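PDB 4U9B: NO-binding heme-dependent sensor protein from Shewanella oneidensis, which binds heme and, through its iron, nitric oxide, and probably acts as an H-NOX gas sensor in signalling. Local coordinates for residues K28-P31 and K32-Y36; L58-I62 and Q63-K67; Q71-F74 and N75-S79; T92-V95 and M96-D100. One frame throughout, in Å; residues are numbered along the deposited sequence.

Contact 1 of 4, residues K28-P31 and K32-Y36; sequences KHAP and KDRVY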
loop_
_atom_site.group_PDB
_atom_site.type_symbol
_atom_site.label_atom_id
_atom_site.label_comp_id
_atom_site.label_asym_id
_atom_site.label_seq_id
_atom_site.Cartn_x
_atom_site.Cartn_y
_atom_site.Cartn_z
ATOM N N LYS A 28 -0.973 -23.064 1.059
ATOM C CA LYS A 28 -1.066 -22.967 2.508
ATOM C C LYS A 28 -2.171 -22.030 2.975
ATOM O O LYS A 28 -2.832 -22.302 3.974
ATOM C CB LYS A 28 0.262 -22.484 3.094
ATOM C CG LYS A 28 1.389 -23.495 3.041
ATOM C CD LYS A 28 2.633 -22.977 3.755
ATOM C CE LYS A 28 2.432 -22.884 5.265
ATOM N NZ LYS A 28 3.608 -22.284 5.960
ATOM N N HIS A 29 -2.367 -20.927 2.253
ATOM C CA HIS A 29 -3.128 -19.799 2.788
ATOM C C HIS A 29 -4.382 -19.412 1.999
ATOM O O HIS A 29 -5.174 -18.598 2.474
ATOM C CB HIS A 29 -2.200 -18.588 2.893
ATOM C CG HIS A 29 -0.974 -18.849 3.711
ATOM N ND1 HIS A 29 -1.028 -19.116 5.061
ATOM C CD2 HIS A 29 0.335 -18.904 3.370
ATOM C CE1 HIS A 29 0.195 -19.319 5.518
ATOM N NE2 HIS A 29 1.040 -19.194 4.511
ATOM N N ALA A 30 -4.568 -19.986 0.813
ATOM C CA ALA A 30 -5.744 -19.677 -0.004
ATOM C C ALA A 30 -6.545 -20.935 -0.340
ATOM O O ALA A 30 -5.982 -22.026 -0.387
ATOM C CB ALA A 30 -5.330 -18.968 -1.280
ATOM N N PRO A 31 -7.863 -20.781 -0.584
ATOM C CA PRO A 31 -8.716 -21.903 -0.998
ATOM C C PRO A 31 -8.161 -22.632 -2.227
ATOM O O PRO A 31 -7.319 -22.090 -2.938
ATOM C CB PRO A 31 -10.045 -21.230 -1.316
ATOM C CG PRO A 31 -10.072 -20.040 -0.442
ATOM C CD PRO A 31 -8.650 -19.547 -0.395
ATOM N N LYS A 32 -8.632 -23.852 -2.471
ATOM C CA LYS A 32 -8.089 -24.684 -3.536
ATOM C C LYS A 32 -8.350 -24.043 -4.892
ATOM O O LYS A 32 -9.420 -23.469 -5.139
ATOM C CB LYS A 32 -8.684 -26.089 -3.468
ATOM C CG LYS A 32 -7.899 -27.100 -4.265
ATOM C CD LYS A 32 -7.967 -28.491 -3.650
ATOM C CE LYS A 32 -9.399 -28.959 -3.490
ATOM N NZ LYS A 32 -9.458 -30.396 -3.110
ATOM N N ASP A 33 -7.327 -24.093 -5.739
ATOM C CA ASP A 33 -7.359 -23.520 -7.093
ATOM C C ASP A 33 -7.602 -22.008 -7.108
ATOM O O ASP A 33 -8.229 -21.482 -8.016
ATOM C CB ASP A 33 -8.420 -24.224 -7.947
ATOM C CG ASP A 33 -8.064 -25.665 -8.237
ATOM O OD1 ASP A 33 -7.173 -25.900 -9.084
ATOM O OD2 ASP A 33 -8.677 -26.564 -7.626
ATOM N N ARG A 34 -7.076 -21.315 -6.105
ATOM C CA ARG A 34 -7.193 -19.861 -6.042
ATOM C C ARG A 34 -6.459 -19.201 -7.206
ATOM O O ARG A 34 -5.300 -19.506 -7.482
ATOM C CB ARG A 34 -6.648 -19.330 -4.706
ATOM C CG ARG A 34 -6.428 -17.810 -4.649
ATOM C CD ARG A 34 -7.720 -17.026 -4.812
ATOM N NE ARG A 34 -8.498 -16.970 -3.571
ATOM C CZ ARG A 34 -9.751 -17.398 -3.427
ATOM N NH1 ARG A 34 -10.419 -17.926 -4.444
ATOM N NH2 ARG A 34 -10.350 -17.286 -2.249
ATOM N N VAL A 35 -7.161 -18.305 -7.890
ATOM C CA VAL A 35 -6.561 -17.433 -8.890
ATOM C C VAL A 35 -7.045 -16.019 -8.607
ATOM O O VAL A 35 -8.246 -15.784 -8.488
ATOM C CB VAL A 35 -6.934 -17.843 -10.328
ATOM C CG1 VAL A 35 -6.321 -16.879 -11.340
ATOM C CG2 VAL A 35 -6.483 -19.269 -10.608
ATOM N N TYR A 36 -6.114 -15.080 -8.486
ATOM C CA TYR A 36 -6.475 -13.712 -8.139
ATOM C C TYR A 36 -6.792 -12.877 -9.376
ATOM O O TYR A 36 -5.906 -12.485 -10.133
ATOM C CB TYR A 36 -5.358 -13.068 -7.319
ATOM C CG TYR A 36 -5.242 -13.675 -5.937
ATOM C CD1 TYR A 36 -6.255 -13.506 -5.001
ATOM C CD2 TYR A 36 -4.133 -14.423 -5.571
ATOM C CE1 TYR A 36 -6.163 -14.060 -3.738
ATOM C CE2 TYR A 36 -4.034 -14.983 -4.310
ATOM C CZ TYR A 36 -5.052 -14.798 -3.399
ATOM O OH TYR A 36 -4.963 -15.353 -2.144
#
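Arg34 and Pro31 lie side by side, their side chains pointing the same way. Pro31 covers one face of the guanidinium. Pro31 CG comes 3.3 Å from Arg34 NH2, and Pro31 CD sits nearly as close. Arg34 CG is anti to the backbone N (chi1 167°), and two further bends at chi2 and chi3 fold the chain back over the proline ring. On the way it passes Ala30, with Ala30 CB 3.7 Å from Arg34 CB. Arg34 CG also rests 3.5 Å above the plane of the Tyr36 ring, near the rim. The backbone makes a type II beta turn from Pro31 to Arg34 just after helix 19-29. Asp33 takes the positive phi of that turn. The closing bond, Arg34 N to Pro31 O at 3.3 Å, is weak. Arg34 NH2 forms a salt bridge with Glu46 of helix 44-58, and Tyr36 OH is hydrogen-bonded to the same carboxylate. A leucine in place of Arg34 would probably leave Glu46 without its charged mate and uncover the Pro31 ring. The chemistry is mixed: greasy carbons hold the guanidinium from one face, while its charge is probably balanced by Glu46, which ties the turn to the next helix.

Contact 2 of 4, residues L58-I62 and Q63-K67; sequences LNMPI and QDVVK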
loop_
_atom_site.group_PDB
_atom_site.type_symbol
_atom_site.label_atom_id
_atom_site.label_comp_id
_atom_site.label_asym_id
_atom_site.label_seq_id
_atom_site.Cartn_x
_atom_site.Cartn_y
_atom_site.Cartn_z
ATOM N N LEU A 58 11.624 -15.046 7.079
ATOM C CA LEU A 58 12.773 -14.149 7.106
ATOM C C LEU A 58 13.091 -13.686 8.527
ATOM O O LEU A 58 14.065 -12.968 8.748
ATOM C CB LEU A 58 12.513 -12.943 6.203
ATOM C CG LEU A 58 12.258 -13.295 4.734
ATOM C CD1 LEU A 58 11.685 -12.111 3.977
ATOM C CD2 LEU A 58 13.538 -13.776 4.077
ATOM N N ASN A 59 12.263 -14.101 9.483
ATOM C CA ASN A 59 12.446 -13.742 10.887
ATOM C C ASN A 59 12.424 -12.227 11.090
ATOM O O ASN A 59 13.140 -11.692 11.939
ATOM C CB ASN A 59 13.759 -14.325 11.419
ATOM C CG ASN A 59 13.728 -14.575 12.920
ATOM O OD1 ASN A 59 12.674 -14.843 13.501
ATOM N ND2 ASN A 59 14.890 -14.492 13.552
ATOM N N MET A 60 11.596 -11.551 10.295
ATOM C CA MET A 60 11.442 -10.100 10.365
ATOM C C MET A 60 10.111 -9.699 10.982
ATOM O O MET A 60 9.162 -10.486 10.981
ATOM C CB MET A 60 11.512 -9.474 8.976
ATOM C CG MET A 60 12.830 -9.597 8.263
ATOM S SD MET A 60 12.647 -9.072 6.549
ATOM C CE MET A 60 11.947 -7.429 6.742
ATOM N N PRO A 61 10.026 -8.453 11.481
ATOM C CA PRO A 61 8.709 -7.938 11.855
ATOM C C PRO A 61 7.811 -7.938 10.634
ATOM O O PRO A 61 8.297 -7.648 9.540
ATOM C CB PRO A 61 8.999 -6.511 12.336
ATOM C CG PRO A 61 10.464 -6.478 12.617
ATOM C CD PRO A 61 11.085 -7.448 11.668
ATOM N N ILE A 62 6.540 -8.277 10.810
ATOM C CA ILE A 62 5.612 -8.307 9.693
ATOM C C ILE A 62 5.478 -6.916 9.079
ATOM O O ILE A 62 5.345 -6.772 7.861
ATOM C CB ILE A 62 4.215 -8.832 10.128
ATOM C CG1 ILE A 62 3.293 -8.979 8.921
ATOM C CG2 ILE A 62 3.570 -7.930 11.162
ATOM C CD1 ILE A 62 3.760 -10.005 7.997
ATOM N N GLN A 63 5.533 -5.893 9.922
ATOM C CA GLN A 63 5.296 -4.527 9.470
ATOM C C GLN A 63 6.400 -4.020 8.541
ATOM O O GLN A 63 6.152 -3.163 7.690
ATOM C CB GLN A 63 5.147 -3.592 10.676
ATOM C CG GLN A 63 3.938 -3.904 11.551
ATOM C CD GLN A 63 2.629 -3.893 10.776
ATOM O OE1 GLN A 63 2.507 -3.226 9.752
ATOM N NE2 GLN A 63 1.648 -4.649 11.256
ATOM N N ASP A 64 7.611 -4.544 8.701
ATOM C CA ASP A 64 8.714 -4.172 7.822
ATOM C C ASP A 64 8.527 -4.789 6.436
ATOM O O ASP A 64 8.859 -4.175 5.422
ATOM C CB ASP A 64 10.055 -4.607 8.417
ATOM C CG ASP A 64 10.536 -3.681 9.528
ATOM O OD1 ASP A 64 10.151 -2.492 9.543
ATOM O OD2 ASP A 64 11.314 -4.145 10.386
ATOM N N VAL A 65 7.995 -6.005 6.397
ATOM C CA VAL A 65 7.675 -6.650 5.129
ATOM C C VAL A 65 6.544 -5.891 4.441
ATOM O O VAL A 65 6.575 -5.670 3.230
ATOM C CB VAL A 65 7.276 -8.125 5.331
ATOM C CG1 VAL A 65 6.786 -8.749 4.021
ATOM C CG2 VAL A 65 8.452 -8.913 5.889
ATOM N N VAL A 66 5.552 -5.485 5.228
ATOM C CA VAL A 66 4.402 -4.751 4.710
ATOM C C VAL A 66 4.832 -3.408 4.132
ATOM O O VAL A 66 4.317 -2.970 3.104
ATOM C CB VAL A 66 3.343 -4.546 5.816
ATOM C CG1 VAL A 66 2.292 -3.516 5.407
ATOM C CG2 VAL A 66 2.676 -5.877 6.152
ATOM N N LYS A 67 5.783 -2.759 4.792
ATOM C CA LYS A 67 6.288 -1.473 4.321
ATOM C C LYS A 67 7.057 -1.652 3.018
ATOM O O LYS A 67 6.937 -0.840 2.102
ATOM C CB LYS A 67 7.175 -0.823 5.386
ATOM C CG LYS A 67 7.749 0.532 4.989
ATOM C CD LYS A 67 8.538 1.160 6.131
ATOM C CE LYS A 67 9.097 2.521 5.743
ATOM N NZ LYS A 67 9.733 3.229 6.896
#
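Val66 N donates to Ile62 O at 2.9 Å, with an N-H...O angle of 156° and the donor in the carbonyl plane. This is a bond of the first turn of helix 62-80, and Pro61 is its N-cap residue. The previous helix ends shortly before, in a Schellman motif with Asn59 at its C-prime position. The stretch is therefore a tight link between two helices. Pro61 O receives a weak bond from Asp64 N at 3.3 Å.

Side chains follow the same turn. Asp64 CG lies anti to its carbonyl carbon (chi1 -78°), which swings the carboxylate back over the proline. Asp64 OD2 stands 3.3 Å from Pro61 CG. In this first turn the carboxylate would probably be favoured by the positive end of the helix dipole. Met60 comes in at about a right angle to Asp64 and Val65. The chain bends at its last torsion, and the methyl does the touching: Met60 CE is 3.8 Å from Asp64 CB and 3.9 Å from Val65 CG2.

Ile62 and Val65 also pack on Val51 and Ala55 of helix 44-58, so the two helices meet through this corner. Gln63 packs against Phe140 and His166. Its side chain lies about 7 Å from the zinc ion at the nearest atoms. Within the turn, Gln63 NE2 passes 3.8 Å from Ile62 CG2. Val66 CG2 comes to 3.3 Å from Ile62 O, the same oxygen that accepts the Val66 N bond.

Contact 3 of 4, residues Q71-F74 and N75-S79; sequences QFLF and NGLAS. With HEM (protoporphyrin IX containing Fe), chain B.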
loop_
_atom_site.group_PDB
_atom_site.type_symbol
_atom_site.label_atom_id
_atom_site.label_comp_id
_atom_site.label_asym_id
_atom_site.label_seq_id
_atom_site.Cartn_x
_atom_site.Cartn_y
_atom_site.Cartn_z
ATOM N N GLN A 71 6.088 -0.019 -0.775
ATOM C CA GLN A 71 6.946 0.735 -1.679
ATOM C C GLN A 71 6.957 0.099 -3.061
ATOM O O GLN A 71 6.909 0.796 -4.076
ATOM C CB GLN A 71 8.365 0.827 -1.123
ATOM C CG GLN A 71 9.282 1.695 -1.962
ATOM C CD GLN A 71 10.436 2.279 -1.167
ATOM O OE1 GLN A 71 10.740 1.832 -0.061
ATOM N NE2 GLN A 71 11.082 3.293 -1.730
ATOM N N PHE A 72 7.017 -1.228 -3.091
ATOM C CA PHE A 72 6.947 -1.977 -4.338
ATOM C C PHE A 72 5.601 -1.731 -5.012
ATOM O O PHE A 72 5.514 -1.622 -6.236
ATOM C CB PHE A 72 7.152 -3.475 -4.066
ATOM C CG PHE A 72 7.241 -4.325 -5.308
ATOM C CD1 PHE A 72 6.095 -4.841 -5.896
ATOM C CD2 PHE A 72 8.471 -4.629 -5.871
ATOM C CE1 PHE A 72 6.174 -5.629 -7.033
ATOM C CE2 PHE A 72 8.558 -5.417 -7.007
ATOM C CZ PHE A 72 7.406 -5.920 -7.588
ATOM N N LEU A 73 4.560 -1.619 -4.194
ATOM C CA LEU A 73 3.186 -1.554 -4.679
ATOM C C LEU A 73 2.871 -0.277 -5.452
ATOM O O LEU A 73 1.983 -0.278 -6.308
ATOM C CB LEU A 73 2.213 -1.695 -3.503
ATOM C CG LEU A 73 0.712 -1.580 -3.790
ATOM C CD1 LEU A 73 0.246 -2.649 -4.772
ATOM C CD2 LEU A 73 -0.076 -1.669 -2.491
ATOM N N PHE A 74 3.573 0.817 -5.168
ATOM C CA PHE A 74 3.240 2.061 -5.847
ATOM C C PHE A 74 3.438 1.934 -7.352
ATOM O O PHE A 74 2.569 2.319 -8.130
ATOM C CB PHE A 74 4.058 3.242 -5.340
ATOM C CG PHE A 74 3.676 4.529 -5.997
ATOM C CD1 PHE A 74 2.638 5.291 -5.495
ATOM C CD2 PHE A 74 4.311 4.947 -7.156
ATOM C CE1 PHE A 74 2.261 6.462 -6.115
ATOM C CE2 PHE A 74 3.937 6.120 -7.780
ATOM C CZ PHE A 74 2.912 6.878 -7.258
ATOM N N ASN A 75 4.584 1.399 -7.761
ATOM C CA ASN A 75 4.859 1.211 -9.177
ATOM C C ASN A 75 3.892 0.206 -9.792
ATOM O O ASN A 75 3.504 0.336 -10.952
ATOM C CB ASN A 75 6.298 0.747 -9.385
ATOM C CG ASN A 75 7.297 1.607 -8.643
ATOM O OD1 ASN A 75 7.426 1.516 -7.420
ATOM N ND2 ASN A 75 8.015 2.446 -9.379
ATOM N N GLY A 76 3.508 -0.795 -9.006
ATOM C CA GLY A 76 2.564 -1.799 -9.457
ATOM C C GLY A 76 1.219 -1.179 -9.777
ATOM O O GLY A 76 0.575 -1.539 -10.761
ATOM N N LEU A 77 0.799 -0.236 -8.939
ATOM C CA LEU A 77 -0.454 0.477 -9.150
ATOM C C LEU A 77 -0.311 1.513 -10.258
ATOM O O LEU A 77 -1.197 1.661 -11.100
ATOM C CB LEU A 77 -0.907 1.155 -7.856
ATOM C CG LEU A 77 -1.326 0.225 -6.720
ATOM C CD1 LEU A 77 -1.466 1.005 -5.421
ATOM C CD2 LEU A 77 -2.627 -0.483 -7.064
ATOM N N ALA A 78 0.809 2.228 -10.251
ATOM C CA ALA A 78 1.065 3.257 -11.252
ATOM C C ALA A 78 1.107 2.661 -12.655
ATOM O O ALA A 78 0.616 3.265 -13.607
ATOM C CB ALA A 78 2.369 3.980 -10.945
ATOM N N SER A 79 1.690 1.471 -12.774
ATOM C CA SER A 79 1.808 0.794 -14.063
ATOM C C SER A 79 0.454 0.366 -14.620
ATOM O O SER A 79 0.214 0.451 -15.825
ATOM C CB SER A 79 2.714 -0.430 -13.935
ATOM O OG SER A 79 4.077 -0.050 -13.878
HETATM C CHA HEM B . -5.441 0.168 -1.188
HETATM C CHB HEM B . -2.858 3.909 0.472
HETATM C CHC HEM B . -1.911 5.319 -4.044
HETATM C CHD HEM B . -5.417 2.345 -5.588
HETATM C C1A HEM B . -4.666 0.957 -0.374
HETATM C C2A HEM B . -4.162 0.603 0.938
HETATM C C3A HEM B . -3.447 1.641 1.387
HETATM C C4A HEM B . -3.475 2.681 0.384
HETATM C CMA HEM B . -2.708 1.743 2.732
HETATM C CAA HEM B . -4.404 -0.730 1.684
HETATM C CBA HEM B . -5.862 -0.850 2.134
HETATM C CGA HEM B . -6.122 -0.221 3.485
HETATM O O1A HEM B . -7.291 -0.293 3.957
HETATM O O2A HEM B . -5.188 0.351 4.106
HETATM C C1B HEM B . -2.324 4.590 -0.594
HETATM C C2B HEM B . -1.340 5.645 -0.519
HETATM C C3B HEM B . -1.081 6.052 -1.777
HETATM C C4B HEM B . -1.885 5.238 -2.671
HETATM C CMB HEM B . -0.779 6.159 0.827
HETATM C CAB HEM B . -0.108 7.135 -2.299
HETATM C CBB HEM B . 0.925 7.607 -1.595
HETATM C C1C HEM B . -2.785 4.639 -4.868
HETATM C C2C HEM B . -2.864 4.771 -6.305
HETATM C C3C HEM B . -3.834 3.968 -6.758
HETATM C C4C HEM B . -4.404 3.280 -5.606
HETATM C CMC HEM B . -1.968 5.703 -7.148
HETATM C CAC HEM B . -4.203 3.838 -8.259
HETATM C CBC HEM B . -5.319 3.241 -8.693
HETATM C C1D HEM B . -5.665 1.434 -4.585
HETATM C C2D HEM B . -6.431 0.222 -4.761
HETATM C C3D HEM B . -6.439 -0.455 -3.393
HETATM C C4D HEM B . -5.681 0.411 -2.521
HETATM C CMD HEM B . -7.091 -0.290 -6.055
HETATM C CAD HEM B . -7.108 -1.786 -3.013
HETATM C CBD HEM B . -8.538 -1.542 -2.539
HETATM C CGD HEM B . -9.156 -2.864 -2.169
HETATM O O1D HEM B . -8.383 -3.820 -1.912
HETATM O O2D HEM B . -10.412 -2.968 -2.126
HETATM N NA HEM B . -4.220 2.231 -0.685
HETATM N NB HEM B . -2.632 4.363 -1.915
HETATM N NC HEM B . -3.741 3.721 -4.476
HETATM N ND HEM B . -5.242 1.510 -3.258
HETATM FE FE HEM B . -4.122 3.076 -2.547
#
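Leu73 and Leu77 are one helical turn apart, and their side chains cross obliquely on the heme-facing side of helix 62-80. Leu73 CG is 3.8 Å from Leu77 CD1. The two chains start differently. Leu73 CG is anti to its backbone N (chi1 177°), while Leu77 CG is anti to its carbonyl carbon (chi1 -67°), and this brings the branches together. A second apolar pair follows the same spacing: Phe74 CE2 lies 4.1 Å from Ala78 CB. The Phe74 ring meets this methyl obliquely, and a heme methyl, CMC, lies obliquely to it as well.

The polar contacts are those of the backbone, with one addition. Leu77 N donates to Leu73 O at 2.9 Å, and Ala78 N to Phe74 O at 2.8 Å. Further along, Asn75 O accepts twice. Ser79 N and Ser79 OG reach it from opposite faces of its plane, the hydroxyl at 3.0 Å from Asn75 O. The serine side chain is thus turned back against its own helix.

The closest heme contact is made by Leu77. Its CD1 rests over one face of the porphyrin, 3.7 Å from HEM NC. Leu77 also touches Ile4 of helix 3-17. Leu73 touches Val8 of that helix and Leu145 of helix 139-152, and Phe74 meets Ala149.

The side chains of Leu77 and Phe74 present carbon to the porphyrin, and the backbone polar groups of this turn bond within the helix. This part of the heme pocket wall is therefore apolar.

Contact 4 of 4, residues T92-V95 and M96-D100; sequences TSLV and MGIHD. With HEM (protoporphyrin IX containing Fe), chain B; PO4 (phosphate ion), chain E.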
loop_
_atom_site.group_PDB
_atom_site.type_symbol
_atom_site.label_atom_id
_atom_site.label_comp_id
_atom_site.label_asym_id
_atom_site.label_seq_id
_atom_site.Cartn_x
_atom_site.Cartn_y
_atom_site.Cartn_z
ATOM N N THR A 92 3.644 16.288 -3.756
ATOM C CA THR A 92 2.676 16.915 -2.858
ATOM C C THR A 92 1.262 16.843 -3.427
ATOM O O THR A 92 0.304 16.590 -2.694
ATOM C CB THR A 92 3.034 18.388 -2.582
ATOM O OG1 THR A 92 4.319 18.460 -1.951
ATOM C CG2 THR A 92 1.998 19.042 -1.671
ATOM N N SER A 93 1.138 17.068 -4.733
ATOM C CA SER A 93 -0.159 17.027 -5.400
ATOM C C SER A 93 -0.789 15.642 -5.284
ATOM O O SER A 93 -1.986 15.517 -5.030
ATOM C CB SER A 93 -0.020 17.412 -6.876
ATOM O OG SER A 93 0.700 18.623 -7.026
ATOM N N LEU A 94 0.026 14.607 -5.468
ATOM C CA LEU A 94 -0.454 13.229 -5.386
ATOM C C LEU A 94 -0.983 12.922 -3.991
ATOM O O LEU A 94 -2.106 12.445 -3.839
ATOM C CB LEU A 94 0.660 12.244 -5.755
ATOM C CG LEU A 94 0.253 10.773 -5.922
ATOM C CD1 LEU A 94 1.199 10.072 -6.885
ATOM C CD2 LEU A 94 0.224 10.022 -4.589
ATOM N N VAL A 95 -0.168 13.194 -2.976
ATOM C CA VAL A 95 -0.528 12.880 -1.596
ATOM C C VAL A 95 -1.788 13.626 -1.167
ATOM O O VAL A 95 -2.684 13.049 -0.549
ATOM C CB VAL A 95 0.618 13.225 -0.626
ATOM C CG1 VAL A 95 0.216 12.926 0.817
ATOM C CG2 VAL A 95 1.870 12.443 -0.995
ATOM N N MET A 96 -1.850 14.912 -1.488
ATOM C CA MET A 96 -3.017 15.717 -1.158
ATOM C C MET A 96 -4.228 15.307 -1.993
ATOM O O MET A 96 -5.358 15.691 -1.687
ATOM C CB MET A 96 -2.704 17.201 -1.363
ATOM C CG MET A 96 -1.673 17.742 -0.386
ATOM S SD MET A 96 -2.226 17.652 1.330
ATOM C CE MET A 96 -3.564 18.844 1.310
ATOM N N GLY A 97 -3.985 14.518 -3.036
ATOM C CA GLY A 97 -5.044 14.058 -3.917
ATOM C C GLY A 97 -5.510 12.640 -3.649
ATOM O O GLY A 97 -6.379 12.133 -4.359
ATOM N N ILE A 98 -4.944 11.988 -2.638
ATOM C CA ILE A 98 -5.355 10.627 -2.307
ATOM C C ILE A 98 -6.830 10.614 -1.911
ATOM O O ILE A 98 -7.595 9.761 -2.361
ATOM C CB ILE A 98 -4.505 10.022 -1.158
ATOM C CG1 ILE A 98 -3.042 9.881 -1.591
ATOM C CG2 ILE A 98 -5.055 8.654 -0.744
ATOM C CD1 ILE A 98 -2.093 9.482 -0.464
ATOM N N HIS A 99 -7.224 11.573 -1.080
ATOM C CA HIS A 99 -8.576 11.610 -0.536
ATOM C C HIS A 99 -9.616 11.908 -1.610
ATOM O O HIS A 99 -10.656 11.256 -1.677
ATOM C CB HIS A 99 -8.671 12.660 0.575
ATOM C CG HIS A 99 -10.006 12.704 1.249
ATOM N ND1 HIS A 99 -10.881 13.759 1.102
ATOM C CD2 HIS A 99 -10.620 11.821 2.071
ATOM C CE1 HIS A 99 -11.972 13.526 1.808
ATOM N NE2 HIS A 99 -11.840 12.356 2.406
ATOM N N ASP A 100 -9.326 12.902 -2.444
ATOM C CA ASP A 100 -10.262 13.342 -3.472
ATOM C C ASP A 100 -10.127 12.522 -4.746
ATOM O O ASP A 100 -11.050 11.811 -5.150
ATOM C CB ASP A 100 -10.041 14.823 -3.799
ATOM C CG ASP A 100 -10.376 15.739 -2.640
ATOM O OD1 ASP A 100 -11.103 15.302 -1.723
ATOM O OD2 ASP A 100 -9.919 16.902 -2.654
HETATM C CHA HEM B . -5.441 0.168 -1.188
HETATM C CHB HEM B . -2.858 3.909 0.472
HETATM C CHC HEM B . -1.911 5.319 -4.044
HETATM C CHD HEM B . -5.417 2.345 -5.588
HETATM C C1A HEM B . -4.666 0.957 -0.374
HETATM C C2A HEM B . -4.162 0.603 0.938
HETATM C C3A HEM B . -3.447 1.641 1.387
HETATM C C4A HEM B . -3.475 2.681 0.384
HETATM C CMA HEM B . -2.708 1.743 2.732
HETATM C CAA HEM B . -4.404 -0.730 1.684
HETATM C CBA HEM B . -5.862 -0.850 2.134
HETATM C CGA HEM B . -6.122 -0.221 3.485
HETATM O O1A HEM B . -7.291 -0.293 3.957
HETATM O O2A HEM B . -5.188 0.351 4.106
HETATM C C1B HEM B . -2.324 4.590 -0.594
HETATM C C2B HEM B . -1.340 5.645 -0.519
HETATM C C3B HEM B . -1.081 6.052 -1.777
HETATM C C4B HEM B . -1.885 5.238 -2.671
HETATM C CMB HEM B . -0.779 6.159 0.827
HETATM C CAB HEM B . -0.108 7.135 -2.299
HETATM C CBB HEM B . 0.925 7.607 -1.595
HETATM C C1C HEM B . -2.785 4.639 -4.868
HETATM C C2C HEM B . -2.864 4.771 -6.305
HETATM C C3C HEM B . -3.834 3.968 -6.758
HETATM C C4C HEM B . -4.404 3.280 -5.606
HETATM C CMC HEM B . -1.968 5.703 -7.148
HETATM C CAC HEM B . -4.203 3.838 -8.259
HETATM C CBC HEM B . -5.319 3.241 -8.693
HETATM C C1D HEM B . -5.665 1.434 -4.585
HETATM C C2D HEM B . -6.431 0.222 -4.761
HETATM C C3D HEM B . -6.439 -0.455 -3.393
HETATM C C4D HEM B . -5.681 0.411 -2.521
HETATM C CMD HEM B . -7.091 -0.290 -6.055
HETATM C CAD HEM B . -7.108 -1.786 -3.013
HETATM C CBD HEM B . -8.538 -1.542 -2.539
HETATM C CGD HEM B . -9.156 -2.864 -2.169
HETATM O O1D HEM B . -8.383 -3.820 -1.912
HETATM O O2D HEM B . -10.412 -2.968 -2.126
HETATM N NA HEM B . -4.220 2.231 -0.685
HETATM N NB HEM B . -2.632 4.363 -1.915
HETATM N NC HEM B . -3.741 3.721 -4.476
HETATM N ND HEM B . -5.242 1.510 -3.258
HETATM FE FE HEM B . -4.122 3.076 -2.547
HETATM P P PO4 E . -13.375 10.339 5.208
HETATM O O1 PO4 E . -13.545 10.187 3.715
HETATM O O2 PO4 E . -12.037 9.778 5.621
HETATM O O3 PO4 E . -13.443 11.804 5.575
HETATM O O4 PO4 E . -14.477 9.590 5.918
HETATM O O HOH W 1 -5.490 13.015 0.553
#
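Two flat groups border this helix junction: the heme, touched by Leu94 and Ile98, and the His99 ring. Ile98 CD1 reaches the vinyl carbon HEM CAB at 3.6 Å, and Leu94 CD2 approaches the same carbon at 3.7 Å. The His99 ring meets a phosphate ion, probably from the crystallisation liquor, at its edge, with His99 NE2 donating to PO4 O1 at 3.1 Å. At its other nitrogen, His99 ND1 donates to Asp100 OD1, tilted 30° from the ring plane.

The backbone changes course here, from helix 91-96 to helix 98-109, which opens with a wider pi-type turn. At Gly97 a CB would come too close to Ser93 O. Gly97 N bonds to Leu94 O at 2.9 Å, and Ile98 N to Val95 O at 3.3 Å, each donor standing well above the carbonyl plane.

Ile98 CG1 is anti to the carbonyl carbon (chi1 -64°), which lays the chain along Val95 O and out to the heme. Ile98 also belongs to the nitric oxide pocket, and His103, the axial heme ligand in other structures of this protein, follows on the same helix. An alanine in place of Ile98 is likely to open a gap beside the vinyl group and the bound nitric oxide. Val95 packs on Ile128 and Leu130 of the sheet. One water spans the turn: it donates to Val95 O at 3.0 Å and accepts from His99 N at 2.8 Å.

How the contacts relate
The four contacts follow one another in series from the N terminus, and none nests or crosses. Each closes only a short turn of continuous chain. Contact 1 shapes the exit from helix 19-29 on the way to helix 44-58. Contact 2 starts helix 62-80 after helix 44-58 has ended. Contact 3 lies further along that same helix, with its centre about 18 Å from that of contact 2. Contact 4 joins helix 91-96 to helix 98-109, beside the sheet, across the chain's centre from contacts 1 and 2. Contacts 3 and 4 touch directly, with Phe74 CZ 3.6 Å from Leu94 CD1, and Leu77 and Ile98 reach opposite sides of the heme.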